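PDB 2YXY: hypothetical conserved protein, GK0453 from Geobacillus kaustophilus, which is of unknown function but belongs to the DUF1811 family and joins a two-helix hairpin to a small antiparallel sheet that is probably SH3-like. Local coordinates for residues Glu17-Glu22 against Ala54-Pro59; Ile49-Ala54 against Lys84-Trp89; Gly65-Ile70 against Trp91-Asn96; Phe78-Leu83 against Ser105-Pro110. One frame throughout, in Å; residues are numbered along the deposited sequence.

Interaction 1. Residues Glu17-Glu22 against Ala54-Pro59; sequences EELQQE and AYMLNP
Met56 lies against Leu19 and Gln20 in a contact that rests on van der Waals packing. Leu19 supplies the buried part: its CD1 methyl meets Tyr55 at CB, 3.7 Å away, and Met56 at CG, 3.9 Å away, so one branch serves two consecutive residues. Of the tyrosine side chain it is CB that takes part, since the ring leads away toward Tyr11 and Val86.

Met56 leaves the backbone nearly extended and then bends at its last torsion (chi3 -57°), which carries the methyl to the amide oxygen of Gln20. There Met56 CE is 3.5 Å from Gln20 OE1, and Met56 SD lies 3.9 Å from Gln20 CD. The two chains cross at about a right angle, the glutamine forming the exposed margin. With an alanine here in place of Met56, Leu19 would probably face a gap and the Gln20 chain be freer to turn.

Ala54 to Leu57 form a type I beta turn, closed by a 3.2 Å bond from Leu57 N to Ala54 O, which presents Tyr55 and Met56 to the helix. Ile23 and Lys16, on the same helix, also touch the methionine. This is the packing of a helical hairpin, in which the exit from helix 39-54 folds against the start of helix 16-36.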
# COMPACT_ATOMS: atom_id res chain seq x y z
N GLU A 17 -9.61 -14.50 -2.31
CA GLU A 17 -9.88 -14.73 -3.73
C GLU A 17 -10.44 -13.46 -4.41
O GLU A 17 -10.06 -13.15 -5.54
CB GLU A 17 -10.87 -15.88 -3.89
CG GLU A 17 -10.42 -16.93 -4.88
CD GLU A 17 -10.56 -16.49 -6.31
OE1 GLU A 17 -9.84 -15.55 -6.73
OE2 GLU A 17 -11.39 -17.08 -7.03
N GLU A 18 -11.31 -12.74 -3.71
CA GLU A 18 -11.89 -11.52 -4.26
C GLU A 18 -10.86 -10.40 -4.34
O GLU A 18 -10.84 -9.64 -5.30
CB GLU A 18 -13.11 -11.10 -3.42
CG GLU A 18 -14.31 -12.06 -3.63
CD GLU A 18 -15.42 -11.84 -2.61
OE1 GLU A 18 -16.56 -12.24 -2.92
OE2 GLU A 18 -15.16 -11.31 -1.50
N LEU A 19 -10.00 -10.31 -3.33
CA LEU A 19 -8.97 -9.29 -3.35
C LEU A 19 -8.04 -9.56 -4.53
O LEU A 19 -7.70 -8.63 -5.25
CB LEU A 19 -8.18 -9.29 -2.04
CG LEU A 19 -9.00 -8.67 -0.90
CD1 LEU A 19 -8.39 -9.05 0.48
CD2 LEU A 19 -9.04 -7.12 -1.09
N GLN A 20 -7.66 -10.82 -4.75
CA GLN A 20 -6.75 -11.18 -5.86
C GLN A 20 -7.33 -10.84 -7.23
O GLN A 20 -6.60 -10.37 -8.12
CB GLN A 20 -6.39 -12.67 -5.83
CG GLN A 20 -5.46 -13.06 -4.70
CD GLN A 20 -4.00 -12.71 -4.98
OE1 GLN A 20 -3.67 -11.58 -5.36
NE2 GLN A 20 -3.12 -13.68 -4.79
N GLN A 21 -8.63 -11.11 -7.39
CA GLN A 21 -9.33 -10.81 -8.63
C GLN A 21 -9.40 -9.28 -8.82
O GLN A 21 -9.26 -8.78 -9.93
CB GLN A 21 -10.75 -11.42 -8.60
CG GLN A 21 -10.70 -12.94 -8.45
CD GLN A 21 -12.04 -13.62 -8.28
OE1 GLN A 21 -12.83 -13.26 -7.40
NE2 GLN A 21 -12.30 -14.63 -9.10
N GLU A 22 -9.66 -8.55 -7.74
CA GLU A 22 -9.70 -7.10 -7.85
C GLU A 22 -8.29 -6.63 -8.29
O GLU A 22 -8.14 -5.83 -9.21
CB GLU A 22 -10.08 -6.49 -6.51
CG GLU A 22 -9.92 -4.97 -6.45
CD GLU A 22 -11.05 -4.22 -7.14
OE1 GLU A 22 -11.09 -2.97 -7.04
OE2 GLU A 22 -11.89 -4.89 -7.79
N ALA A 54 -2.74 -4.74 1.03
CA ALA A 54 -2.66 -4.58 2.47
C ALA A 54 -3.62 -5.49 3.23
O ALA A 54 -3.30 -5.94 4.34
CB ALA A 54 -2.94 -3.13 2.84
N TYR A 55 -4.78 -5.74 2.65
CA TYR A 55 -5.77 -6.60 3.26
C TYR A 55 -5.43 -8.08 3.15
O TYR A 55 -6.19 -8.92 3.62
CB TYR A 55 -7.16 -6.33 2.67
CG TYR A 55 -7.78 -5.11 3.27
CD1 TYR A 55 -7.78 -3.88 2.59
CD2 TYR A 55 -8.31 -5.15 4.56
CE1 TYR A 55 -8.28 -2.72 3.20
CE2 TYR A 55 -8.82 -4.00 5.17
CZ TYR A 55 -8.79 -2.79 4.48
OH TYR A 55 -9.26 -1.66 5.09
N MET A 56 -4.30 -8.42 2.52
CA MET A 56 -3.85 -9.82 2.42
C MET A 56 -2.60 -9.98 3.30
O MET A 56 -1.97 -11.03 3.29
CB MET A 56 -3.50 -10.22 0.98
CG MET A 56 -4.67 -10.11 0.00
SD MET A 56 -4.43 -10.98 -1.56
CE MET A 56 -2.96 -10.26 -2.15
N LEU A 57 -2.25 -8.94 4.05
CA LEU A 57 -1.09 -9.00 4.94
C LEU A 57 -1.51 -8.99 6.40
O LEU A 57 -2.67 -8.74 6.74
CB LEU A 57 -0.13 -7.84 4.68
CG LEU A 57 0.50 -7.79 3.28
CD1 LEU A 57 1.43 -6.59 3.20
CD2 LEU A 57 1.28 -9.08 2.99
N ASN A 58 -0.54 -9.23 7.28
CA ASN A 58 -0.81 -9.29 8.71
C ASN A 58 -0.22 -8.07 9.41
O ASN A 58 1.00 -7.89 9.46
CB ASN A 58 -0.23 -10.59 9.29
CG ASN A 58 -0.81 -10.96 10.64
OD1 ASN A 58 -0.53 -12.04 11.17
ND2 ASN A 58 -1.62 -10.07 11.22
N PRO A 59 -1.10 -7.20 9.94
CA PRO A 59 -0.71 -5.98 10.63
C PRO A 59 0.23 -6.27 11.80
O PRO A 59 1.05 -5.43 12.18
CB PRO A 59 -2.04 -5.41 11.08
CG PRO A 59 -3.00 -5.90 10.04
CD PRO A 59 -2.56 -7.32 9.87

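Interaction 2. Residues Ile49-Ala54 against Lys84-Trp89; sequences IAMAKA and KGVFAW
Ala54 and Val86 make the close-set, buried half of this contact, while Met51 and Phe87 form its more open half. Ala54 CB faces the branch point of the valine, 3.8 Å from Val86 CB, and Ala54 CA is only 5.9 Å from Val86 CA. The small side chain of Ala54 permits so close an approach at this point.

On the partly exposed side, Met51 is bent at chi2 (-55°) and again at chi3 (-60°), which curls its end round to the sheet. Met51 CE reaches Phe87 CZ at 3.5 Å and also lies 3.9 Å from Val86 CG2, tying the two halves together. Met51 SD sits 4.6 Å from the centroid of the Phe87 ring, obliquely placed, in a Met-aromatic contact. Replacing Met51 by alanine removes the sulfur and methyl, and is likely to leave the Phe87 ring without this neighbour and a gap beside Val86.

Lys84 to Phe87 form a type II' turn with Gly85 at its positive-phi corner. The turn joins strands 76-84 and 87-92 as a hairpin, and the C-terminal part of helix 39-54 rests on it; Pro103 of strand 100-103 also touches Met51, and on helix 39-54 Ala52 meets Ile23 of helix 16-36.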
# COMPACT_ATOMS: atom_id res chain seq x y z
N ILE A 49 -4.36 -0.79 -5.72
CA ILE A 49 -3.67 -2.08 -5.68
C ILE A 49 -2.97 -2.23 -4.33
O ILE A 49 -3.07 -3.26 -3.69
CB ILE A 49 -2.62 -2.19 -6.85
CG1 ILE A 49 -3.37 -2.44 -8.17
CG2 ILE A 49 -1.61 -3.34 -6.58
CD1 ILE A 49 -2.45 -2.39 -9.45
N ALA A 50 -2.27 -1.19 -3.91
CA ALA A 50 -1.57 -1.22 -2.63
C ALA A 50 -2.59 -1.51 -1.51
O ALA A 50 -2.31 -2.29 -0.58
CB ALA A 50 -0.88 0.13 -2.37
N MET A 51 -3.75 -0.86 -1.58
CA MET A 51 -4.76 -1.07 -0.55
C MET A 51 -5.27 -2.49 -0.56
O MET A 51 -5.39 -3.10 0.49
CB MET A 51 -5.93 -0.09 -0.72
CG MET A 51 -5.61 1.31 -0.27
SD MET A 51 -5.03 1.38 1.45
CE MET A 51 -6.39 0.73 2.33
N ALA A 52 -5.59 -3.01 -1.74
CA ALA A 52 -6.07 -4.38 -1.79
C ALA A 52 -4.99 -5.34 -1.25
O ALA A 52 -5.31 -6.29 -0.54
CB ALA A 52 -6.47 -4.76 -3.21
N LYS A 53 -3.72 -5.09 -1.58
CA LYS A 53 -2.65 -5.94 -1.09
C LYS A 53 -2.54 -5.92 0.44
O LYS A 53 -2.32 -6.95 1.06
CB LYS A 53 -1.30 -5.53 -1.70
CG LYS A 53 -1.13 -5.96 -3.16
CD LYS A 53 0.24 -5.50 -3.69
CE LYS A 53 0.52 -6.03 -5.08
NZ LYS A 53 1.68 -5.28 -5.68
N ALA A 54 -2.74 -4.74 1.03
CA ALA A 54 -2.66 -4.58 2.47
C ALA A 54 -3.62 -5.49 3.23
O ALA A 54 -3.30 -5.94 4.34
CB ALA A 54 -2.94 -3.13 2.84
N LYS A 84 -2.87 0.93 12.74
CA LYS A 84 -4.31 1.06 12.85
C LYS A 84 -4.96 0.46 11.61
O LYS A 84 -4.88 1.04 10.53
CB LYS A 84 -4.70 2.54 12.96
CG LYS A 84 -4.77 3.05 14.38
CD LYS A 84 -6.05 2.61 15.07
CE LYS A 84 -7.25 3.42 14.58
NZ LYS A 84 -7.40 3.39 13.10
N GLY A 85 -5.60 -0.69 11.76
CA GLY A 85 -6.22 -1.33 10.61
C GLY A 85 -5.09 -1.84 9.73
O GLY A 85 -4.19 -2.51 10.22
N VAL A 86 -5.12 -1.50 8.44
CA VAL A 86 -4.06 -1.94 7.54
C VAL A 86 -3.10 -0.80 7.27
O VAL A 86 -2.35 -0.80 6.28
CB VAL A 86 -4.64 -2.48 6.21
CG1 VAL A 86 -5.57 -3.62 6.49
CG2 VAL A 86 -5.38 -1.39 5.46
N PHE A 87 -3.11 0.18 8.17
CA PHE A 87 -2.28 1.37 8.08
C PHE A 87 -1.19 1.51 9.15
O PHE A 87 -1.35 1.13 10.32
CB PHE A 87 -3.15 2.63 8.13
CG PHE A 87 -3.99 2.84 6.91
CD1 PHE A 87 -3.45 3.40 5.75
CD2 PHE A 87 -5.33 2.48 6.92
CE1 PHE A 87 -4.23 3.58 4.61
CE2 PHE A 87 -6.13 2.66 5.78
CZ PHE A 87 -5.58 3.21 4.63
N ALA A 88 -0.07 2.06 8.73
CA ALA A 88 1.04 2.31 9.62
C ALA A 88 1.16 3.81 9.60
O ALA A 88 1.31 4.40 8.54
CB ALA A 88 2.32 1.67 9.08
N TRP A 89 1.02 4.44 10.76
CA TRP A 89 1.17 5.89 10.84
C TRP A 89 2.61 6.11 11.30
O TRP A 89 3.08 5.48 12.24
CB TRP A 89 0.22 6.47 11.87
CG TRP A 89 -1.20 6.26 11.52
CD1 TRP A 89 -1.92 5.11 11.65
CD2 TRP A 89 -2.07 7.23 10.96
NE1 TRP A 89 -3.21 5.31 11.21
CE2 TRP A 89 -3.33 6.61 10.78
CE3 TRP A 89 -1.92 8.57 10.59
CZ2 TRP A 89 -4.42 7.28 10.25
CZ3 TRP A 89 -3.01 9.24 10.07
CH2 TRP A 89 -4.25 8.59 9.90

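Interaction 3. Residues Gly65-Ile70 against Trp91-Asn96; sequences GEIYEI and WRLKGN
Ile67 CA and Leu93 CA stand 8.9 Å apart, and Ile70 CA and Arg92 CA 8.7 Å, because strand 76-84 runs between the two segments and pairs with both of their strands. What meets across this intervening strand is therefore side chain alone, at two separate places.

At the first, the exposed one, the CG2 branch of Ile67 comes to the CD1 methyl of Leu93 at 3.7 Å. The two chains cross at about a right angle and touch through single methyls, making a small apolar patch at the edge of the sheet. Lys79 of the intervening strand also touches Ile67.

The second place is more sheltered. Ile70 points toward Arg92, and its CD1 methyl lies 3.5 Å from the guanidinium NH2 and 3.8 Å from Arg92 CG. The arginine chain is extended from CG to NE, then turns its guanidinium across the line of the chain (chi4 -92°), which brings NH2 round to the isoleucine. The methyl meets the flat group obliquely. Phe78, from the strand between, touches both residues.

The chemistry is thus dispersive even where a charge is present: the isoleucine offers the guanidinium no acceptor. Arg92 NE and NH1 are hydrogen-bonded elsewhere, and NE also has a long, weak ion pair with Glu100. The methyl probably does no more than help to shelter NH2 and limit the swing of the group, so that Ile70 contributes packing while NE and NH1 bond elsewhere.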
# COMPACT_ATOMS: atom_id res chain seq x y z
N GLY A 65 7.88 1.95 16.49
CA GLY A 65 9.29 2.12 16.79
C GLY A 65 10.18 1.51 15.73
O GLY A 65 11.34 1.91 15.61
N GLU A 66 9.66 0.55 14.99
CA GLU A 66 10.44 -0.08 13.93
C GLU A 66 10.52 0.82 12.69
O GLU A 66 9.67 1.69 12.47
CB GLU A 66 9.84 -1.43 13.56
CG GLU A 66 10.65 -2.63 14.00
CD GLU A 66 10.90 -2.66 15.49
OE1 GLU A 66 11.69 -1.83 15.99
OE2 GLU A 66 10.30 -3.52 16.17
N ILE A 67 11.56 0.61 11.89
CA ILE A 67 11.80 1.39 10.69
C ILE A 67 11.84 0.40 9.52
O ILE A 67 12.49 -0.66 9.61
CB ILE A 67 13.17 2.11 10.78
CG1 ILE A 67 13.27 2.85 12.11
CG2 ILE A 67 13.34 3.08 9.61
CD1 ILE A 67 14.68 3.24 12.49
N TYR A 68 11.15 0.73 8.43
CA TYR A 68 11.16 -0.20 7.29
C TYR A 68 11.48 0.44 5.94
O TYR A 68 11.24 1.62 5.73
CB TYR A 68 9.80 -0.90 7.15
CG TYR A 68 9.26 -1.53 8.42
CD1 TYR A 68 8.66 -0.75 9.41
CD2 TYR A 68 9.38 -2.90 8.64
CE1 TYR A 68 8.20 -1.32 10.58
CE2 TYR A 68 8.92 -3.48 9.82
CZ TYR A 68 8.34 -2.68 10.79
OH TYR A 68 7.91 -3.26 11.97
N GLU A 69 12.01 -0.37 5.03
CA GLU A 69 12.25 0.09 3.67
C GLU A 69 10.86 0.28 3.08
O GLU A 69 9.93 -0.49 3.38
CB GLU A 69 12.93 -0.97 2.82
CG GLU A 69 14.38 -1.21 3.09
CD GLU A 69 15.08 -1.73 1.85
OE1 GLU A 69 15.17 -0.95 0.86
OE2 GLU A 69 15.52 -2.90 1.86
N ILE A 70 10.71 1.28 2.22
CA ILE A 70 9.44 1.55 1.58
C ILE A 70 9.38 0.87 0.22
O ILE A 70 10.16 1.20 -0.67
CB ILE A 70 9.23 3.05 1.41
CG1 ILE A 70 9.24 3.71 2.80
CG2 ILE A 70 7.92 3.32 0.62
CD1 ILE A 70 9.22 5.25 2.78
N TRP A 91 6.51 8.30 9.71
CA TRP A 91 7.10 9.30 8.83
C TRP A 91 8.31 8.79 8.08
O TRP A 91 9.03 7.91 8.56
CB TRP A 91 7.46 10.54 9.65
CG TRP A 91 7.98 10.20 11.01
CD1 TRP A 91 9.17 9.59 11.30
CD2 TRP A 91 7.29 10.34 12.26
NE1 TRP A 91 9.26 9.34 12.65
CE2 TRP A 91 8.12 9.79 13.27
CE3 TRP A 91 6.05 10.88 12.64
CZ2 TRP A 91 7.75 9.75 14.62
CZ3 TRP A 91 5.68 10.84 13.99
CH2 TRP A 91 6.53 10.29 14.96
N ARG A 92 8.53 9.34 6.88
CA ARG A 92 9.68 8.95 6.07
C ARG A 92 10.90 9.66 6.63
O ARG A 92 10.84 10.85 6.91
CB ARG A 92 9.47 9.38 4.61
CG ARG A 92 8.27 8.73 3.93
CD ARG A 92 7.87 9.51 2.68
NE ARG A 92 6.69 8.96 2.02
CZ ARG A 92 6.73 8.06 1.04
NH1 ARG A 92 5.59 7.62 0.49
NH2 ARG A 92 7.89 7.60 0.59
N LEU A 93 12.00 8.94 6.79
CA LEU A 93 13.21 9.55 7.32
C LEU A 93 13.79 10.64 6.40
O LEU A 93 14.02 11.76 6.85
CB LEU A 93 14.25 8.47 7.60
CG LEU A 93 13.75 7.39 8.57
CD1 LEU A 93 14.84 6.37 8.84
CD2 LEU A 93 13.30 8.05 9.87
N LYS A 94 13.99 10.31 5.13
CA LYS A 94 14.56 11.27 4.18
C LYS A 94 13.66 12.44 3.85
O LYS A 94 14.04 13.31 3.06
CB LYS A 94 14.96 10.57 2.88
CG LYS A 94 16.22 9.72 2.99
CD LYS A 94 17.06 9.77 1.71
CE LYS A 94 16.33 9.19 0.50
NZ LYS A 94 15.11 9.97 0.13
N GLY A 95 12.47 12.49 4.44
CA GLY A 95 11.58 13.60 4.15
C GLY A 95 11.31 14.47 5.35
O GLY A 95 12.11 14.53 6.28
N ASN A 96 10.17 15.17 5.32
CA ASN A 96 9.77 16.04 6.42
C ASN A 96 9.24 15.15 7.55
O ASN A 96 8.77 14.04 7.30
CB ASN A 96 8.66 17.00 5.95
CG ASN A 96 8.30 18.04 6.99
OD1 ASN A 96 7.98 17.71 8.14
ND2 ASN A 96 8.33 19.31 6.60

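Interaction 4. Residues Phe78-Leu83 against Ser105-Pro110; sequences FKVRYL and SLLRKP
Leu107 against Phe78 and Val80 is a buried apolar contact inside what is probably an SH3-like barrel, the fold suggested by the family. It sets the segment that follows strand 100-103 against strand 76-84 of the antiparallel meander. The three residues that touch are all buried, and each directs its side chain toward the other segment.

Phe78 and Val80, two residues apart on the strand, look to the same side of it. The Leu107 chain crosses that of Phe78 at a slant, one methyl going to each partner. Leu107 CD1 meets Val80 CG2 at a looser 4.2 Å. Tyr68, Phe62 and Ala88 also touch the leucine, so that a strand on each side of 76-84 contributes to the same cluster.

Farther along, Arg81 and Tyr82 both stand opposite Trp89, a classic beta bulge in the pairing of strands 76-84 and 87-92. The tail is fastened by other means: Arg108 pairs with Glu69 and Glu71, and its backbone bonds with Glu69.

The phenylalanine lies with CG opposite its backbone N (chi1 -170°), and the leucine methyl meets CB and the near ring carbon, obliquely to the ring: Leu107 CD2 is 3.9 Å from Phe78 CB and 3.8 Å from Phe78 CD1.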
# COMPACT_ATOMS: atom_id res chain seq x y z
N PHE A 78 10.77 4.15 6.44
CA PHE A 78 9.62 4.69 7.16
C PHE A 78 9.70 4.26 8.62
O PHE A 78 9.92 3.10 8.93
CB PHE A 78 8.33 4.16 6.51
CG PHE A 78 7.07 4.80 7.01
CD1 PHE A 78 6.21 4.12 7.86
CD2 PHE A 78 6.71 6.08 6.57
CE1 PHE A 78 5.01 4.67 8.27
CE2 PHE A 78 5.50 6.66 6.97
CZ PHE A 78 4.65 5.95 7.83
N LYS A 79 9.50 5.21 9.51
CA LYS A 79 9.56 4.92 10.93
C LYS A 79 8.13 4.84 11.44
O LYS A 79 7.40 5.82 11.40
CB LYS A 79 10.30 6.04 11.65
CG LYS A 79 11.06 5.58 12.86
CD LYS A 79 10.15 5.02 13.91
CE LYS A 79 10.97 4.76 15.17
NZ LYS A 79 11.78 5.95 15.54
N VAL A 80 7.74 3.67 11.92
CA VAL A 80 6.38 3.48 12.39
C VAL A 80 6.10 4.02 13.80
O VAL A 80 6.76 3.64 14.76
CB VAL A 80 6.00 2.00 12.37
CG1 VAL A 80 4.57 1.84 12.89
CG2 VAL A 80 6.17 1.43 10.96
N ARG A 81 5.12 4.89 13.90
CA ARG A 81 4.73 5.44 15.18
C ARG A 81 3.68 4.47 15.71
O ARG A 81 3.80 3.97 16.83
CB ARG A 81 4.13 6.84 15.00
CG ARG A 81 3.51 7.42 16.27
CD ARG A 81 2.75 8.72 15.97
NE ARG A 81 1.76 9.00 17.01
CZ ARG A 81 0.80 9.91 16.91
NH1 ARG A 81 0.68 10.66 15.82
NH2 ARG A 81 -0.07 10.06 17.90
N TYR A 82 2.66 4.18 14.91
CA TYR A 82 1.65 3.23 15.35
C TYR A 82 0.82 2.65 14.22
O TYR A 82 0.68 3.26 13.15
CB TYR A 82 0.74 3.88 16.39
CG TYR A 82 -0.26 4.85 15.81
CD1 TYR A 82 -1.54 4.43 15.48
CD2 TYR A 82 0.09 6.18 15.58
CE1 TYR A 82 -2.48 5.31 14.95
CE2 TYR A 82 -0.83 7.07 15.05
CZ TYR A 82 -2.11 6.63 14.73
OH TYR A 82 -3.03 7.51 14.20
N LEU A 83 0.26 1.48 14.47
CA LEU A 83 -0.57 0.78 13.50
C LEU A 83 -2.06 0.91 13.81
O LEU A 83 -2.48 0.97 14.96
CB LEU A 83 -0.18 -0.69 13.47
CG LEU A 83 1.20 -1.09 12.93
CD1 LEU A 83 1.38 -0.53 11.53
CD2 LEU A 83 2.30 -0.60 13.86
N SER A 105 1.20 -2.70 3.08
CA SER A 105 1.74 -3.34 1.88
C SER A 105 2.92 -2.54 1.30
O SER A 105 3.64 -3.04 0.43
CB SER A 105 0.63 -3.47 0.83
OG SER A 105 0.02 -2.20 0.61
N LEU A 106 3.12 -1.31 1.75
CA LEU A 106 4.24 -0.50 1.25
C LEU A 106 5.49 -0.54 2.16
O LEU A 106 6.42 0.23 1.95
CB LEU A 106 3.77 0.96 1.01
CG LEU A 106 2.66 1.12 -0.06
CD1 LEU A 106 2.42 2.59 -0.35
CD2 LEU A 106 3.06 0.42 -1.37
N LEU A 107 5.51 -1.44 3.15
CA LEU A 107 6.64 -1.59 4.08
C LEU A 107 7.29 -2.95 3.86
O LEU A 107 6.64 -3.99 3.99
CB LEU A 107 6.16 -1.50 5.53
CG LEU A 107 5.36 -0.25 5.93
CD1 LEU A 107 4.91 -0.40 7.38
CD2 LEU A 107 6.20 1.01 5.74
N ARG A 108 8.57 -2.97 3.50
CA ARG A 108 9.23 -4.23 3.24
C ARG A 108 9.23 -5.12 4.46
O ARG A 108 9.83 -4.77 5.49
CB ARG A 108 10.65 -4.01 2.72
CG ARG A 108 10.61 -3.39 1.34
CD ARG A 108 11.92 -3.43 0.59
NE ARG A 108 11.77 -2.71 -0.67
CZ ARG A 108 12.76 -2.47 -1.53
NH1 ARG A 108 13.98 -2.91 -1.28
NH2 ARG A 108 12.51 -1.78 -2.64
N LYS A 109 8.51 -6.23 4.34
CA LYS A 109 8.34 -7.24 5.38
C LYS A 109 9.66 -7.47 6.11
O LYS A 109 10.71 -7.52 5.48
CB LYS A 109 7.82 -8.55 4.75
CG LYS A 109 7.38 -9.63 5.73
CD LYS A 109 6.00 -9.36 6.34
CE LYS A 109 4.87 -9.44 5.31
NZ LYS A 109 4.70 -8.20 4.49
N PRO A 110 9.60 -7.62 7.45
CA PRO A 110 10.76 -7.84 8.33
C PRO A 110 12.09 -8.17 7.65
O PRO A 110 12.48 -9.36 7.63
CB PRO A 110 10.26 -8.95 9.23
CG PRO A 110 8.84 -8.46 9.52
CD PRO A 110 8.35 -7.91 8.17

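Interactions 1 and 2 share Ala54 and work from the end of helix 39-54, one joining it to helix 16-36 and the other to the sheet; Tyr55 and Val86 touch where they meet. Interactions 3 and 4, with centres about 8 Å apart, both depend on strand 76-84, which the first spans and the second uses directly. Interaction 4 is fully buried and purely apolar. The other three are partly buried, and their chemistry is more mixed: an amide beside a methionine in 1, sulfur with an aromatic ring in 2, a guanidinium against a methyl in 3. Between 2 and 4, Ser105 OG and Ala50 O make a probable hydrogen bond.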